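PDB 5HLJ: VP24, which serves as a major envelope protein of white spot syndrome virus, probably held in the viral membrane by a transmembrane helix. Local coordinates for residues A[110-116]-A[161-166]. Sequence-based numbering, arbitrary orientation.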
ATOM      1  N   VAL A 110       2.613   1.838   6.200  1.00 66.05           N
ATOM      2  CA  VAL A 110       1.996   3.138   6.054  1.00 63.68           C
ATOM      3  C   VAL A 110       2.035   3.536   4.592  1.00 66.00           C
ATOM      4  O   VAL A 110       2.851   3.033   3.829  1.00 70.52           O
ATOM      5  CB  VAL A 110       2.695   4.232   6.904  1.00 66.57           C
ATOM      6  CG1 VAL A 110       2.862   3.776   8.340  1.00 64.27           C
ATOM      7  CG2 VAL A 110       4.023   4.595   6.314  1.00 60.47           C
ATOM      8  N   SER A 111       1.148   4.439   4.201  1.00 64.79           N
ATOM      9  CA  SER A 111       1.251   5.060   2.895  1.00 61.63           C
ATOM     10  C   SER A 111       0.759   6.489   3.000  1.00 61.35           C
ATOM     11  O   SER A 111       0.066   6.845   3.950  1.00 61.15           O
ATOM     12  CB  SER A 111       0.479   4.265   1.830  1.00 61.79           C
ATOM     13  OG  SER A 111      -0.858   4.040   2.223  1.00 74.29           O
ATOM     14  N   LEU A 112       1.165   7.308   2.038  1.00 62.00           N
ATOM     15  CA  LEU A 112       0.825   8.715   2.010  1.00 60.33           C
ATOM     16  C   LEU A 112       0.225   9.087   0.682  1.00 64.13           C
ATOM     17  O   LEU A 112       0.639   8.599  -0.367  1.00 62.77           O
ATOM     18  CB  LEU A 112       2.055   9.611   2.218  1.00 64.71           C
ATOM     19  CG  LEU A 112       2.781   9.836   3.534  1.00 70.55           C
ATOM     20  CD1 LEU A 112       3.823  10.903   3.257  1.00 68.25           C
ATOM     21  CD2 LEU A 112       1.844  10.275   4.654  1.00 62.62           C
ATOM     22  N   SER A 113      -0.721  10.003   0.740  1.00 62.27           N
ATOM     23  CA  SER A 113      -1.189  10.690  -0.431  1.00 62.23           C
ATOM     24  C   SER A 113      -1.122  12.178  -0.109  1.00 62.57           C
ATOM     25  O   SER A 113      -1.444  12.571   1.010  1.00 65.71           O
ATOM     26  CB  SER A 113      -2.612  10.255  -0.780  1.00 59.71           C
ATOM     27  OG  SER A 113      -3.225  11.176  -1.673  1.00 64.82           O
ATOM     28  N   PRO A 114      -0.696  13.008  -1.071  1.00 62.17           N
ATOM     29  CA  PRO A 114      -0.884  14.452  -0.865  1.00 64.65           C
ATOM     30  C   PRO A 114      -2.366  14.752  -0.729  1.00 63.37           C
ATOM     31  O   PRO A 114      -3.165  14.024  -1.327  1.00 65.57           O
ATOM     32  CB  PRO A 114      -0.307  15.080  -2.135  1.00 59.48           C
ATOM     33  CG  PRO A 114      -0.423  13.980  -3.185  1.00 58.71           C
ATOM     34  CD  PRO A 114      -0.181  12.698  -2.417  1.00 64.64           C
ATOM     35  N   GLY A 115      -2.727  15.750   0.071  1.00 63.21           N
ATOM     36  CA  GLY A 115      -4.093  16.249   0.106  1.00 61.75           C
ATOM     37  C   GLY A 115      -4.282  17.282  -1.001  1.00 67.59           C
ATOM     38  O   GLY A 115      -3.325  17.632  -1.698  1.00 66.96           O
ATOM     39  N   LEU A 116      -5.513  17.756  -1.189  1.00 68.80           N
ATOM     40  CA  LEU A 116      -5.785  18.798  -2.178  1.00 70.53           C
ATOM     41  C   LEU A 116      -5.263  20.127  -1.659  1.00 72.08           C
ATOM     42  O   LEU A 116      -5.296  20.374  -0.455  1.00 75.75           O
ATOM     43  CB  LEU A 116      -7.285  18.891  -2.480  1.00 70.56           C
ATOM     44  CG  LEU A 116      -7.882  17.677  -3.197  1.00 70.48           C
ATOM     45  CD1 LEU A 116      -9.401  17.744  -3.198  1.00 64.34           C
ATOM     46  CD2 LEU A 116      -7.327  17.533  -4.617  1.00 63.82           C
ATOM     47  N   HIS A 161       0.256  19.495   2.755  1.00 67.56           N
ATOM     48  CA  HIS A 161      -0.882  18.730   3.242  1.00 70.40           C
ATOM     49  C   HIS A 161      -0.876  17.270   2.784  1.00 71.70           C
ATOM     50  O   HIS A 161      -0.834  17.005   1.587  1.00 67.71           O
ATOM     51  CB  HIS A 161      -2.176  19.398   2.796  1.00 72.97           C
ATOM     52  CG  HIS A 161      -3.380  18.921   3.546  1.00 83.47           C
ATOM     53  ND1 HIS A 161      -3.446  18.930   4.924  1.00 82.94           N
ATOM     54  CD2 HIS A 161      -4.567  18.430   3.113  1.00 80.73           C
ATOM     55  CE1 HIS A 161      -4.624  18.473   5.307  1.00 81.13           C
ATOM     56  NE2 HIS A 161      -5.322  18.157   4.226  1.00 86.51           N
ATOM     57  N   TYR A 162      -0.920  16.333   3.735  1.00 64.15           N
ATOM     58  CA  TYR A 162      -0.885  14.911   3.397  1.00 67.06           C
ATOM     59  C   TYR A 162      -1.938  14.083   4.122  1.00 65.63           C
ATOM     60  O   TYR A 162      -2.429  14.460   5.189  1.00 66.23           O
ATOM     61  CB  TYR A 162       0.520  14.332   3.664  1.00 60.03           C
ATOM     62  CG  TYR A 162       1.446  14.728   2.549  1.00 66.51           C
ATOM     63  CD1 TYR A 162       2.093  15.980   2.546  1.00 67.72           C
ATOM     64  CD2 TYR A 162       1.629  13.894   1.460  1.00 61.22           C
ATOM     65  CE1 TYR A 162       2.910  16.368   1.475  1.00 60.78           C
ATOM     66  CE2 TYR A 162       2.432  14.266   0.405  1.00 65.87           C
ATOM     67  CZ  TYR A 162       3.071  15.501   0.410  1.00 64.36           C
ATOM     68  OH  TYR A 162       3.862  15.825  -0.665  1.00 66.13           O
ATOM     69  N   LEU A 163      -2.287  12.958   3.502  1.00 66.68           N
ATOM     70  CA  LEU A 163      -3.213  11.981   4.066  1.00 65.02           C
ATOM     71  C   LEU A 163      -2.415  10.748   4.404  1.00 64.68           C
ATOM     72  O   LEU A 163      -1.651  10.260   3.579  1.00 65.85           O
ATOM     73  CB  LEU A 163      -4.330  11.647   3.084  1.00 62.95           C
ATOM     74  CG  LEU A 163      -5.019  12.867   2.469  1.00 66.93           C
ATOM     75  CD1 LEU A 163      -6.023  12.477   1.373  1.00 64.51           C
ATOM     76  CD2 LEU A 163      -5.700  13.643   3.586  1.00 66.09           C
ATOM     77  N   LEU A 164      -2.579  10.258   5.624  1.00 64.31           N
ATOM     78  CA  LEU A 164      -1.778   9.156   6.116  1.00 63.82           C
ATOM     79  C   LEU A 164      -2.631   7.907   6.299  1.00 64.21           C
ATOM     80  O   LEU A 164      -3.661   7.946   6.960  1.00 64.98           O
ATOM     81  CB  LEU A 164      -1.122   9.550   7.442  1.00 68.20           C
ATOM     82  CG  LEU A 164      -0.409   8.466   8.268  1.00 69.67           C
ATOM     83  CD1 LEU A 164       0.856   7.965   7.567  1.00 63.61           C
ATOM     84  CD2 LEU A 164      -0.081   8.992   9.675  1.00 66.94           C
ATOM     85  N   SER A 165      -2.203   6.806   5.701  1.00 60.29           N
ATOM     86  CA  SER A 165      -2.838   5.523   5.939  1.00 64.71           C
ATOM     87  C   SER A 165      -1.936   4.618   6.758  1.00 64.05           C
ATOM     88  O   SER A 165      -0.793   4.378   6.381  1.00 65.81           O
ATOM     89  CB  SER A 165      -3.198   4.828   4.627  1.00 63.98           C
ATOM     90  OG  SER A 165      -4.370   5.373   4.064  1.00 76.01           O
ATOM     91  N   MET A 166      -2.449   4.118   7.872  1.00 62.22           N
ATOM     92  CA  MET A 166      -1.707   3.134   8.661  1.00 67.87           C
ATOM     93  C   MET A 166      -2.504   1.845   8.761  1.00 67.50           C
ATOM     94  O   MET A 166      -3.707   1.878   9.002  1.00 69.24           O
ATOM     95  CB  MET A 166      -1.405   3.659  10.068  1.00 60.29           C
ATOM     96  CG  MET A 166      -0.639   4.962  10.099  1.00 65.27           C
ATOM     97  SD  MET A 166      -0.115   5.439  11.767  1.00 72.62           S
ATOM     98  CE  MET A 166      -1.678   5.906  12.512  1.00 66.85           C
TER
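Ser113 and Leu163 exchange two backbone hydrogen bonds, Leu163 N to Ser113 O at 2.7 Å and Ser113 N to Leu163 O at 3.0 Å, and Ser111 and Ser165 form the next such pair. Past the end of strand 105-114, Gly115 N donates to His161 O (2.7 Å), approaching from above the carbonyl plane although its N-H points almost straight at the oxygen (175°). Ser113 OG reaches Pro114 O within its own strand and also bonds Phe132 N of a second subunit, while Ser165 OG is hydrogen-bonded to Asn22 OD1 and His161 ND1 to Asn26 OD1. Strands 105-114 and 161-170 are antiparallel neighbours in the large mixed beta-sheet, 161-170 lying between 105-114 and 19-28. Val110, Leu112, Leu164 and Met166 share one face, where Leu112 CD2 meets Leu164 CD1 at 3.8 Å and Phe147 of strand 141-151 packs against both leucines. With CG anti to its carbonyl carbon (chi1 -78°), Tyr162 sets its ring obliquely across Pro114, CE2 lying 3.8 Å from the proline CB; the Leu112 side chain crosses that of Tyr162 at about a right angle, Leu112 CD1 touching Tyr162 CD2. His161 CD2 rests 3.7 Å from Gly115 CA. Leu130 and Phe132 of the second subunit pack on Ser113 and Leu163 respectively.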